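Side-chain contacts in phosphopantetheine adenylyltransferase (Archaeoglobus fulgidus, PDB 3DO8), which probably catalyses the reversible transfer of an adenylyl group from ATP to 4'-phosphopantetheine, yielding dephospho-CoA and pyrophosphate in coenzyme A biosynthesis: residues K18-A23 / R64-E69; I24-R29 / Y89-P94; R39-R42 / R46-L49; N57-V62 / P70-I75; Y79-T82 / D86-Y89. All coordinates share one frame; numbering follows the deposited sequence. Where two conformers were deposited one is given.

Contact 1: K18-A23 / R64-E69; sequences KLIDVA and RKYGFE
Ile-20 is the first residue of segment 18-23 to meet Tyr-66, and it uses its short branch: CG2 lies 4.1 Å from CE2 of Tyr-66, approaching the ring at a slant, while the longer branch ending in CD1 leads away. Asp-21, next in sequence, carries the polar part. Its CG stands anti to the backbone N (chi1 -169°), which swings the carboxylate toward the phenol; Tyr-66 OH then donates a short hydrogen bond of 2.5 Å to Asp-21 OD1. That oxygen lies in the ring plane, at the hydroxyl edge, and accepts through its anti lone pair, on the side away from OD2. Carboxylate and ring are turned 39° against each other. The phenol oxygen also rests on the helix backbone, with Tyr-66 OH 3.2 Å from CA of Asp-21. A phenylalanine in place of Tyr-66 would probably leave OD1 without this donor and the carboxylate freer to turn. OD2 has its own partners, a salt bridge to Lys-25 and a hydrogen bond with Tyr-89 of the second subunit, so the carboxylate joins an intrachain contact to the dimer interface. Tyr-66 ends helix 51-66, just before Gly-67 with its positive phi. Helix 14-27 thus has helix 51-66 beside it, while Leu-19 and Ala-23 pack on Leu-5 of strand 3-7 and Val-22 reaches strand 116-121.

Contact 2: I24-R29 / Y89-P94; sequences IKLGGR and YLVVSP
Leu-26 spans this contact, reaching from near the end of helix 14-27 to Tyr-89 and Val-91 on strand 89-92. The backbones stay well apart, with CA of Leu-26 8.0 Å from CA of Tyr-89, and the side chain fills the interval. Its CB stands outside the rim of the Tyr-89 ring, 4.3 Å from CD2 of Tyr-89. CG, anti to the carbonyl carbon (chi1 -71°), carries the chain onward and splits it into two methyls. The first, CD1, does most of the touching: it sits over the root of the ring, 4.1 Å from CG of Tyr-89, and also meets CG2 of Val-91 at 3.8 Å, the tightest approach here. The second, CD2, stands 4.3 Å above the ring plane, displaced toward the rim on the same face as CD1. Leucine and tyrosine meet at about a right angle, the branched tip laid over a flat surface. While one face of the ring meets aliphatic carbon, its hydroxyl forms a hydrogen bond with Asp-21 of the second subunit. Val-3 of strand 3-7 touches both Leu-26 and Val-91 and so widens the apolar layer beneath the helix, and Leu-26 also packs on Lys-25 of the second subunit. A helix laid by its aliphatic side chains across neighbouring parallel strands, 3-7 and 89-92, is characteristic of the Rossmann-like alpha/beta fold of the HUP-clan nucleotidyltransferases.

Contact 3: R39-R42 / R46-L49; sequences RMAR and RSVL
Arg-42 meets Ser-47 mainly beside its backbone, while its guanidinium folds back over its own helix: the backbone N of Arg-39 lies 3.9 Å above the guanidinium plane, offset toward the rim. A second flat group, the guanidinium of Arg-46, is likewise occupied within its own segment, with CG1 of Val-48 3.8 Å above one face and again displaced toward the rim. Neither of these two groups bridges the segments. The touching is done by small groups. CB of Ala-41 lies 3.9 Å from CB of Ser-47 and at the same distance, 3.9 Å, from Ser-47 OG. Arg-42 adds a looser flank, its backbone N 4.4 Å from CB of Ser-47 and its CG 4.6 Å from that same Ser-47 CB. The setting is a reversal: helix 38-44 ends, the chain doubles back, and the loop 46-49 passes close to the helix before helix 51-66 starts, which brings CA of Arg-42 within 5.4 Å of CA of Ser-47. The OG position, anti to the backbone N (chi1 174°), is the one from which Ser-47 bonds Glu-10 OE1 while OG still borders the alanine methyl. Glu-10 belongs to the loop after strand 3-7, a little ahead of the HxGH sequence of this nucleotidyltransferase family. Its carboxylate also takes the backbone N of Val-48 on OE2 and that of Leu-49 on OE1, so three donors from the loop grip one group. Arg-54 of helix 51-66 packs against both Ala-41 and Ser-47, and its NE bonds the carbonyl oxygen of Leu-49.

Contact 4: N57-V62 / P70-I75; sequences NVKRYV and PEIVKI
Lys-59 and Pro-70 mark the nearest approach of the two backbones, with their CA atoms 6.2 Å apart. Segment 57-62 is helical throughout, whereas 70-75 is extended and runs as the edge strand 71-75, hydrogen-bonded to the parallel strand 31-36. Helix 51-66 thus belongs to the beta-alpha-beta crossover that joins these two strands. The approach is close enough for the proline ring to reach the helix backbone, CD of Pro-70 lying 4.0 Å from CA of Lys-59. One turn along, Val-62 points its branches at the CG-CD edge of the proline ring: CG1 of Val-62 is 3.7 Å from CD of Pro-70, while its CG2 stands 4.1 Å from CG of that proline. The second patch centres on Ile-72. Its CG1, anti to the carbonyl carbon (chi1 -59°), lies 3.7 Å from CG of Lys-59, the two chains crossing obliquely, and its CD1 goes on to within 4.2 Å of CG1 of Val-58. Lysine here serves as hydrocarbon near its root. The chain bends about its CG-CD bond (chi3 -71°), and the ammonium group goes to a salt bridge with Glu-56. Ile-33 of strand 31-36 touches both Val-58 and Pro-70, and Val-62 continues to Ile-20 and Ile-24 of helix 14-27. The chemistry is thus wholly apolar between the segments. Helix and strand are held by shape and by burial of carbon, and the one charged residue involved lends its methylenes while its charge is paired within its own helix.

Contact 5: Y79-T82 / D86-Y89; sequences YGKT and DFEY
Thr-82 touches Phe-87 across a loop whose first limb, Tyr-79 to Thr-82, is a type II' beta turn. Gly-80 supplies the positive phi (54°) that this turn needs. The packing is modest: CG2 of Thr-82 lies 4.0 Å from CE2 of Phe-87, and the two side chains meet at about a right angle. At the ring edge, near its plane, the carbonyl O of Lys-81 stands 4.2 Å from CE2 of Phe-87. Met-1 and Ile-115 also pack on the phenyl ring. The polar grouping lies within the turn: backbone N of Thr-82 donates to Tyr-79 O at 3.0 Å, so that carbonyl has two donors, backbone and hydroxyl, from one residue. Replacing Thr-82 with an alanine here would probably deprive the carbonyl of its side-chain donor and open a gap beside CE2 of Phe-87. Among charged partners, Arg-107 of helix 97-110 ties the limbs together, with NH1 on Thr-82 O and NH2 in a salt bridge to Asp-86 OD1. The threonine hydroxyl, set between backbone N and carbonyl carbon (chi1 64°), donates to Tyr-79 O at 2.6 Å, in the carbonyl plane on a lone pair, at 135° to the C=O bond.

Contacts 1 and 2 share helix 14-27, contacts 1 and 4 share helix 51-66, and in each pair the centres lie 10 Å apart and the residues touch. Ile-20 and Val-62 join contact 1 to contact 4, so the two helices form one layer; contacts 2 and 4 fasten that layer to strands 89-92 and 71-75 of the same parallel sheet. Along the chain contacts 1 and 2 cross, while contact 4 is nested inside contact 2. Contact 3 lies about 24 Å from contact 2 between centres, across the chain's centre, and touches contact 4 through Met-40 and Leu-49. Contact 5 shares Tyr-89 with contact 2 and touches contact 4 through Lys-81 and Gly-80. Contacts 1, 2 and 5 all reach the second subunit.

Contact 1: K18-A23 / R64-E69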
# COMPACT_ATOMS: atom_id res chain seq x y z
N LYS A 18 1.29 -1.41 10.72
CA LYS A 18 0.73 -1.68 9.39
C LYS A 18 1.63 -1.09 8.31
O LYS A 18 1.89 -1.73 7.29
CB LYS A 18 -0.68 -1.15 9.26
CG LYS A 18 -1.69 -1.86 10.14
CD LYS A 18 -3.06 -1.20 10.14
CE LYS A 18 -4.12 -2.13 10.75
NZ LYS A 18 -5.44 -1.47 10.69
N LEU A 19 2.09 0.13 8.53
CA LEU A 19 2.98 0.77 7.56
C LEU A 19 4.24 -0.07 7.36
O LEU A 19 4.71 -0.27 6.23
CB LEU A 19 3.39 2.16 8.05
CG LEU A 19 2.36 3.26 8.18
CD1 LEU A 19 3.06 4.64 8.37
CD2 LEU A 19 1.43 3.25 6.99
N ILE A 20 4.82 -0.51 8.47
CA ILE A 20 6.05 -1.28 8.44
C ILE A 20 5.82 -2.60 7.70
O ILE A 20 6.67 -3.03 6.90
CB ILE A 20 6.60 -1.52 9.89
CG1 ILE A 20 7.16 -0.21 10.44
CG2 ILE A 20 7.67 -2.61 9.92
CD1 ILE A 20 7.36 -0.17 11.95
N ASP A 21 4.67 -3.25 7.96
CA ASP A 21 4.38 -4.54 7.31
C ASP A 21 4.32 -4.34 5.79
O ASP A 21 4.86 -5.11 5.02
CB ASP A 21 3.04 -5.11 7.78
CG ASP A 21 2.84 -6.55 7.34
OD1 ASP A 21 3.68 -7.40 7.72
OD2 ASP A 21 1.82 -6.83 6.62
N VAL A 22 3.59 -3.32 5.37
CA VAL A 22 3.44 -3.05 3.93
C VAL A 22 4.83 -2.75 3.34
O VAL A 22 5.20 -3.29 2.31
CB VAL A 22 2.40 -1.91 3.65
CG1 VAL A 22 2.49 -1.43 2.21
CG2 VAL A 22 0.99 -2.34 4.04
N ALA A 23 5.61 -1.90 4.00
CA ALA A 23 6.91 -1.51 3.47
C ALA A 23 7.82 -2.73 3.32
O ALA A 23 8.52 -2.86 2.31
CB ALA A 23 7.57 -0.45 4.34
N ARG A 64 12.28 -8.43 15.95
CA ARG A 64 11.38 -9.39 16.61
C ARG A 64 10.37 -10.04 15.66
O ARG A 64 10.16 -11.26 15.72
CB ARG A 64 10.67 -8.67 17.76
CG ARG A 64 9.88 -9.53 18.70
CD ARG A 64 9.68 -8.82 20.06
NE ARG A 64 9.02 -7.50 19.99
CZ ARG A 64 9.65 -6.31 20.01
NH1 ARG A 64 10.97 -6.24 20.07
NH2 ARG A 64 8.93 -5.16 19.96
N LYS A 65 9.78 -9.24 14.76
CA LYS A 65 8.70 -9.69 13.84
C LYS A 65 9.18 -10.13 12.47
O LYS A 65 8.53 -10.96 11.84
CB LYS A 65 7.63 -8.60 13.68
CG LYS A 65 6.87 -8.32 14.94
CD LYS A 65 6.03 -9.50 15.39
CE LYS A 65 5.10 -9.13 16.54
NZ LYS A 65 4.27 -10.33 16.92
N TYR A 66 10.29 -9.58 12.01
CA TYR A 66 10.77 -9.82 10.64
C TYR A 66 12.16 -10.40 10.52
O TYR A 66 12.56 -10.78 9.41
CB TYR A 66 10.69 -8.55 9.78
CG TYR A 66 9.28 -8.03 9.70
CD1 TYR A 66 8.40 -8.50 8.72
CD2 TYR A 66 8.78 -7.09 10.61
CE1 TYR A 66 7.07 -8.03 8.65
CE2 TYR A 66 7.47 -6.65 10.54
CZ TYR A 66 6.60 -7.14 9.59
OH TYR A 66 5.29 -6.64 9.54
N GLY A 67 12.88 -10.46 11.62
CA GLY A 67 14.17 -11.17 11.66
C GLY A 67 15.33 -10.45 11.01
O GLY A 67 16.35 -11.08 10.71
N PHE A 68 15.22 -9.12 10.83
CA PHE A 68 16.40 -8.32 10.48
C PHE A 68 16.39 -6.95 11.14
O PHE A 68 15.35 -6.49 11.62
CB PHE A 68 16.54 -8.19 8.96
CG PHE A 68 15.51 -7.33 8.33
CD1 PHE A 68 15.81 -6.02 7.98
CD2 PHE A 68 14.24 -7.82 8.01
CE1 PHE A 68 14.86 -5.22 7.35
CE2 PHE A 68 13.30 -6.98 7.39
CZ PHE A 68 13.64 -5.70 7.03
N GLU A 69 17.57 -6.36 11.22
CA GLU A 69 17.71 -4.98 11.66
C GLU A 69 17.60 -4.03 10.46
O GLU A 69 18.49 -4.03 9.57
CB GLU A 69 19.09 -4.77 12.28
CG GLU A 69 19.23 -3.38 12.92
CD GLU A 69 20.67 -3.07 13.32
OE1 GLU A 69 21.33 -3.99 13.84
OE2 GLU A 69 21.13 -1.92 13.11

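Contact 2: I24-R29 / Y89-P94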
# COMPACT_ATOMS: atom_id res chain seq x y z
N ILE A 24 7.84 -3.62 4.31
CA ILE A 24 8.70 -4.79 4.27
C ILE A 24 8.24 -5.81 3.24
O ILE A 24 9.07 -6.44 2.57
CB ILE A 24 8.89 -5.42 5.67
CG1 ILE A 24 9.66 -4.42 6.55
CG2 ILE A 24 9.60 -6.74 5.56
CD1 ILE A 24 9.85 -4.82 8.03
N LYS A 25 6.94 -5.98 3.10
CA LYS A 25 6.41 -6.85 2.07
C LYS A 25 6.79 -6.31 0.69
O LYS A 25 7.13 -7.10 -0.21
CB LYS A 25 4.91 -7.08 2.26
CG LYS A 25 4.64 -8.04 3.44
CD LYS A 25 3.20 -8.17 3.85
CE LYS A 25 3.07 -9.28 4.91
NZ LYS A 25 1.77 -9.26 5.60
N LEU A 26 6.79 -4.99 0.51
CA LEU A 26 7.15 -4.41 -0.77
C LEU A 26 8.64 -4.48 -1.05
O LEU A 26 9.03 -4.70 -2.20
CB LEU A 26 6.71 -2.94 -0.88
CG LEU A 26 5.21 -2.70 -0.99
CD1 LEU A 26 4.90 -1.18 -0.93
CD2 LEU A 26 4.62 -3.35 -2.25
N GLY A 27 9.46 -4.21 -0.03
CA GLY A 27 10.89 -3.96 -0.21
C GLY A 27 11.86 -4.96 0.37
O GLY A 27 13.05 -4.93 0.04
N GLY A 28 11.38 -5.82 1.26
CA GLY A 28 12.25 -6.74 1.98
C GLY A 28 13.25 -5.95 2.79
O GLY A 28 12.90 -5.02 3.47
N ARG A 29 14.54 -6.31 2.68
CA ARG A 29 15.62 -5.60 3.35
C ARG A 29 16.00 -4.29 2.64
O ARG A 29 16.82 -3.51 3.16
CB ARG A 29 16.85 -6.46 3.37
CG ARG A 29 16.66 -7.90 3.87
CD ARG A 29 16.72 -8.02 5.32
NE ARG A 29 17.96 -7.44 5.88
CZ ARG A 29 19.04 -8.11 6.28
NH1 ARG A 29 20.05 -7.41 6.79
NH2 ARG A 29 19.11 -9.44 6.22
N TYR A 89 8.89 2.89 -4.20
CA TYR A 89 7.64 3.08 -3.46
C TYR A 89 7.94 3.97 -2.25
O TYR A 89 9.00 3.86 -1.63
CB TYR A 89 7.11 1.73 -2.94
CG TYR A 89 6.60 0.81 -4.03
CD1 TYR A 89 5.48 1.15 -4.78
CD2 TYR A 89 7.23 -0.40 -4.31
CE1 TYR A 89 4.99 0.32 -5.75
CE2 TYR A 89 6.75 -1.24 -5.31
CZ TYR A 89 5.62 -0.86 -6.02
OH TYR A 89 5.07 -1.65 -7.03
N LEU A 90 6.95 4.78 -1.90
CA LEU A 90 6.94 5.58 -0.69
C LEU A 90 5.66 5.24 0.04
O LEU A 90 4.55 5.48 -0.48
CB LEU A 90 6.96 7.07 -1.04
CG LEU A 90 6.81 8.13 0.09
CD1 LEU A 90 7.73 7.93 1.29
CD2 LEU A 90 6.92 9.57 -0.52
N VAL A 91 5.81 4.61 1.20
CA VAL A 91 4.70 4.10 1.98
C VAL A 91 4.36 5.15 3.04
O VAL A 91 5.23 5.54 3.82
CB VAL A 91 5.02 2.75 2.67
CG1 VAL A 91 3.86 2.37 3.64
CG2 VAL A 91 5.24 1.69 1.60
N VAL A 92 3.10 5.58 3.04
CA VAL A 92 2.62 6.67 3.88
C VAL A 92 1.26 6.37 4.49
O VAL A 92 0.60 5.45 4.09
CB VAL A 92 2.55 8.01 3.08
CG1 VAL A 92 3.95 8.41 2.67
CG2 VAL A 92 1.63 7.91 1.90
N SER A 93 0.91 7.14 5.50
CA SER A 93 -0.38 7.05 6.16
C SER A 93 -1.20 8.26 5.74
O SER A 93 -0.71 9.12 5.02
CB SER A 93 -0.18 7.09 7.66
OG SER A 93 0.16 8.38 8.08
N PRO A 94 -2.46 8.33 6.18
CA PRO A 94 -3.23 9.55 5.86
C PRO A 94 -2.59 10.83 6.38
O PRO A 94 -2.74 11.88 5.75
CB PRO A 94 -4.60 9.28 6.51
CG PRO A 94 -4.69 7.77 6.54
CD PRO A 94 -3.28 7.31 6.87

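Contact 3: R39-R42 / R46-L49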
# COMPACT_ATOMS: atom_id res chain seq x y z
N ARG A 39 14.23 17.57 17.06
CA ARG A 39 13.72 18.90 16.66
C ARG A 39 12.41 18.77 15.92
O ARG A 39 11.41 19.42 16.25
CB ARG A 39 14.72 19.58 15.74
CG ARG A 39 15.72 20.45 16.44
CD ARG A 39 16.21 21.56 15.49
NE ARG A 39 17.63 21.85 15.69
CZ ARG A 39 18.17 22.34 16.81
NH1 ARG A 39 17.43 22.60 17.89
NH2 ARG A 39 19.49 22.56 16.86
N MET A 40 12.43 17.88 14.94
CA MET A 40 11.32 17.64 14.06
C MET A 40 10.13 16.97 14.75
O MET A 40 8.96 17.28 14.46
CB MET A 40 11.86 16.75 12.95
CG MET A 40 11.03 16.62 11.74
SD MET A 40 12.16 16.58 10.31
CE MET A 40 12.34 18.41 10.30
N ALA A 41 10.42 16.04 15.65
CA ALA A 41 9.38 15.34 16.38
C ALA A 41 8.56 16.33 17.22
O ALA A 41 7.33 16.25 17.27
CB ALA A 41 10.00 14.28 17.26
N ARG A 42 9.26 17.26 17.86
CA ARG A 42 8.66 18.25 18.77
C ARG A 42 7.70 19.25 18.10
O ARG A 42 6.80 19.79 18.77
CB ARG A 42 9.76 19.06 19.46
CG ARG A 42 10.42 18.36 20.62
CD ARG A 42 11.20 19.37 21.48
NE ARG A 42 12.43 19.83 20.82
CZ ARG A 42 13.62 19.22 20.89
NH1 ARG A 42 13.77 18.10 21.60
NH2 ARG A 42 14.67 19.73 20.26
N ARG A 46 4.16 16.51 21.39
CA ARG A 46 4.96 16.72 22.59
C ARG A 46 5.73 15.42 22.80
O ARG A 46 5.30 14.54 23.55
CB ARG A 46 4.10 17.05 23.81
CG ARG A 46 4.92 17.32 25.10
CD ARG A 46 4.05 17.24 26.36
NE ARG A 46 4.85 17.16 27.59
CZ ARG A 46 4.91 16.12 28.42
NH1 ARG A 46 4.20 15.01 28.19
NH2 ARG A 46 5.67 16.19 29.52
N SER A 47 6.87 15.32 22.14
CA SER A 47 7.69 14.11 22.13
C SER A 47 8.53 14.03 23.39
O SER A 47 9.25 14.98 23.73
CB SER A 47 8.62 14.10 20.92
OG SER A 47 9.53 13.00 20.95
N VAL A 48 8.46 12.90 24.07
CA VAL A 48 9.25 12.66 25.26
C VAL A 48 10.34 11.59 25.10
O VAL A 48 11.11 11.38 26.05
CB VAL A 48 8.35 12.32 26.46
CG1 VAL A 48 7.41 13.54 26.73
CG2 VAL A 48 7.58 11.03 26.23
N LEU A 49 10.44 10.96 23.92
CA LEU A 49 11.48 9.96 23.68
C LEU A 49 12.54 10.52 22.74
O LEU A 49 12.19 11.00 21.64
CB LEU A 49 10.90 8.70 23.03
CG LEU A 49 9.76 7.98 23.77
CD1 LEU A 49 9.33 6.74 22.96
CD2 LEU A 49 10.16 7.64 25.22

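Contact 4: N57-V62 / P70-I75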
# COMPACT_ATOMS: atom_id res chain seq x y z
N ASN A 57 13.54 1.44 19.33
CA ASN A 57 12.22 0.81 19.42
C ASN A 57 11.78 0.23 18.09
O ASN A 57 11.26 -0.89 18.02
CB ASN A 57 11.17 1.78 19.96
CG ASN A 57 11.38 2.10 21.44
OD1 ASN A 57 12.12 1.38 22.16
ND2 ASN A 57 10.74 3.20 21.92
N VAL A 58 12.02 0.98 17.01
CA VAL A 58 11.66 0.51 15.67
C VAL A 58 12.54 -0.69 15.29
O VAL A 58 12.05 -1.72 14.83
CB VAL A 58 11.81 1.60 14.62
CG1 VAL A 58 11.62 1.02 13.18
CG2 VAL A 58 10.79 2.73 14.89
N LYS A 59 13.83 -0.57 15.54
CA LYS A 59 14.77 -1.65 15.22
C LYS A 59 14.41 -2.94 15.94
O LYS A 59 14.41 -4.01 15.30
CB LYS A 59 16.21 -1.23 15.53
CG LYS A 59 16.77 -0.28 14.50
CD LYS A 59 18.28 -0.13 14.66
CE LYS A 59 18.63 0.63 15.86
NZ LYS A 59 20.15 0.72 16.01
N ARG A 60 14.08 -2.86 17.23
CA ARG A 60 13.78 -4.07 17.99
C ARG A 60 12.51 -4.73 17.53
O ARG A 60 12.38 -5.96 17.53
CB ARG A 60 13.68 -3.78 19.47
CG ARG A 60 14.98 -3.47 20.10
CD ARG A 60 14.87 -3.58 21.62
NE ARG A 60 16.02 -2.96 22.26
CZ ARG A 60 16.05 -1.73 22.75
NH1 ARG A 60 14.97 -0.95 22.66
NH2 ARG A 60 17.17 -1.27 23.29
N TYR A 61 11.53 -3.89 17.19
CA TYR A 61 10.23 -4.39 16.70
C TYR A 61 10.42 -5.15 15.38
O TYR A 61 9.94 -6.28 15.21
CB TYR A 61 9.22 -3.24 16.53
CG TYR A 61 7.99 -3.73 15.81
CD1 TYR A 61 7.04 -4.47 16.48
CD2 TYR A 61 7.81 -3.51 14.44
CE1 TYR A 61 5.96 -4.98 15.84
CE2 TYR A 61 6.71 -4.01 13.77
CZ TYR A 61 5.77 -4.75 14.49
OH TYR A 61 4.67 -5.31 13.91
N VAL A 62 11.11 -4.52 14.44
CA VAL A 62 11.40 -5.16 13.16
C VAL A 62 12.22 -6.46 13.31
O VAL A 62 11.93 -7.46 12.66
CB VAL A 62 12.03 -4.17 12.17
CG1 VAL A 62 12.46 -4.90 10.88
CG2 VAL A 62 11.00 -3.02 11.88
N PRO A 70 16.56 -3.18 10.42
CA PRO A 70 16.36 -2.28 9.28
C PRO A 70 17.35 -1.12 9.29
O PRO A 70 17.79 -0.71 10.36
CB PRO A 70 14.94 -1.73 9.50
CG PRO A 70 14.79 -1.75 10.97
CD PRO A 70 15.56 -2.96 11.48
N GLU A 71 17.65 -0.60 8.10
CA GLU A 71 18.38 0.65 7.98
C GLU A 71 17.50 1.79 8.51
O GLU A 71 16.40 2.02 7.97
CB GLU A 71 18.77 0.95 6.51
CG GLU A 71 19.51 2.31 6.34
CD GLU A 71 19.78 2.76 4.90
OE1 GLU A 71 19.05 2.36 3.95
OE2 GLU A 71 20.75 3.57 4.75
N ILE A 72 18.02 2.52 9.49
CA ILE A 72 17.39 3.73 10.03
C ILE A 72 18.20 4.95 9.60
O ILE A 72 19.43 4.99 9.78
CB ILE A 72 17.36 3.79 11.61
CG1 ILE A 72 16.61 2.60 12.20
CG2 ILE A 72 16.73 5.10 12.12
CD1 ILE A 72 15.30 2.44 11.73
N VAL A 73 17.51 5.95 9.12
CA VAL A 73 18.16 7.22 8.82
C VAL A 73 17.43 8.33 9.60
O VAL A 73 16.20 8.29 9.73
CB VAL A 73 18.17 7.48 7.30
CG1 VAL A 73 18.89 6.33 6.55
CG2 VAL A 73 16.80 7.62 6.78
N LYS A 74 18.18 9.25 10.19
CA LYS A 74 17.55 10.39 10.84
C LYS A 74 17.00 11.34 9.79
O LYS A 74 17.73 11.74 8.85
CB LYS A 74 18.55 11.13 11.73
CG LYS A 74 17.95 12.22 12.55
CD LYS A 74 19.01 12.98 13.36
CE LYS A 74 19.64 12.14 14.47
NZ LYS A 74 20.62 12.92 15.34
N ILE A 75 15.74 11.71 9.97
CA ILE A 75 15.08 12.72 9.13
C ILE A 75 15.31 14.08 9.79
O ILE A 75 14.92 14.29 10.93
CB ILE A 75 13.56 12.43 9.00
CG1 ILE A 75 13.29 11.10 8.30
CG2 ILE A 75 12.86 13.53 8.21
CD1 ILE A 75 11.83 10.61 8.43

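Contact 5: Y79-T82 / D86-Y89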
# COMPACT_ATOMS: atom_id res chain seq x y z
N TYR A 79 11.60 16.43 3.83
CA TYR A 79 11.71 15.48 2.75
C TYR A 79 12.57 14.29 3.06
O TYR A 79 12.58 13.32 2.29
CB TYR A 79 12.34 16.15 1.53
CG TYR A 79 11.51 17.24 0.97
CD1 TYR A 79 10.61 17.00 -0.06
CD2 TYR A 79 11.58 18.53 1.48
CE1 TYR A 79 9.84 18.01 -0.56
CE2 TYR A 79 10.81 19.53 0.99
CZ TYR A 79 9.93 19.28 -0.03
OH TYR A 79 9.18 20.31 -0.54
N GLY A 80 13.35 14.37 4.13
CA GLY A 80 14.40 13.37 4.37
C GLY A 80 15.28 13.29 3.15
O GLY A 80 15.72 14.32 2.63
N LYS A 81 15.50 12.07 2.67
CA LYS A 81 16.31 11.82 1.49
C LYS A 81 15.50 11.68 0.20
O LYS A 81 16.04 11.33 -0.85
CB LYS A 81 17.13 10.54 1.66
CG LYS A 81 18.15 10.51 2.79
CD LYS A 81 18.98 9.22 2.67
CE LYS A 81 18.14 7.91 2.93
NZ LYS A 81 18.60 6.70 2.12
N THR A 82 14.21 11.93 0.26
CA THR A 82 13.34 11.55 -0.84
C THR A 82 13.42 12.45 -2.07
O THR A 82 12.82 12.13 -3.07
CB THR A 82 11.86 11.48 -0.41
OG1 THR A 82 11.45 12.79 -0.02
CG2 THR A 82 11.65 10.45 0.72
N ASP A 86 16.56 7.61 -5.28
CA ASP A 86 15.50 7.09 -6.11
C ASP A 86 14.92 5.92 -5.33
O ASP A 86 15.65 4.95 -4.96
CB ASP A 86 15.96 6.67 -7.50
CG ASP A 86 16.34 7.85 -8.40
OD1 ASP A 86 15.85 8.98 -8.20
OD2 ASP A 86 17.16 7.65 -9.34
N PHE A 87 13.66 6.06 -4.97
CA PHE A 87 12.86 5.02 -4.35
C PHE A 87 11.82 4.56 -5.36
O PHE A 87 11.29 5.37 -6.13
CB PHE A 87 12.13 5.56 -3.10
CG PHE A 87 13.03 5.92 -1.97
CD1 PHE A 87 13.56 4.94 -1.15
CD2 PHE A 87 13.33 7.25 -1.70
CE1 PHE A 87 14.41 5.27 -0.11
CE2 PHE A 87 14.16 7.59 -0.65
CZ PHE A 87 14.71 6.59 0.15
N GLU A 88 11.49 3.28 -5.32
CA GLU A 88 10.39 2.77 -6.13
C GLU A 88 9.01 3.08 -5.51
O GLU A 88 8.09 3.47 -6.22
CB GLU A 88 10.54 1.27 -6.34
CG GLU A 88 9.52 0.69 -7.28
CD GLU A 88 9.88 -0.74 -7.75
OE1 GLU A 88 11.03 -1.20 -7.49
OE2 GLU A 88 9.02 -1.40 -8.36
N TYR A 89 8.89 2.89 -4.20
CA TYR A 89 7.64 3.08 -3.46
C TYR A 89 7.94 3.97 -2.25
O TYR A 89 9.00 3.86 -1.63
CB TYR A 89 7.11 1.73 -2.94
CG TYR A 89 6.60 0.81 -4.03
CD1 TYR A 89 5.48 1.15 -4.78
CD2 TYR A 89 7.23 -0.40 -4.31
CE1 TYR A 89 4.99 0.32 -5.75
CE2 TYR A 89 6.75 -1.24 -5.31
CZ TYR A 89 5.62 -0.86 -6.02
OH TYR A 89 5.07 -1.65 -7.03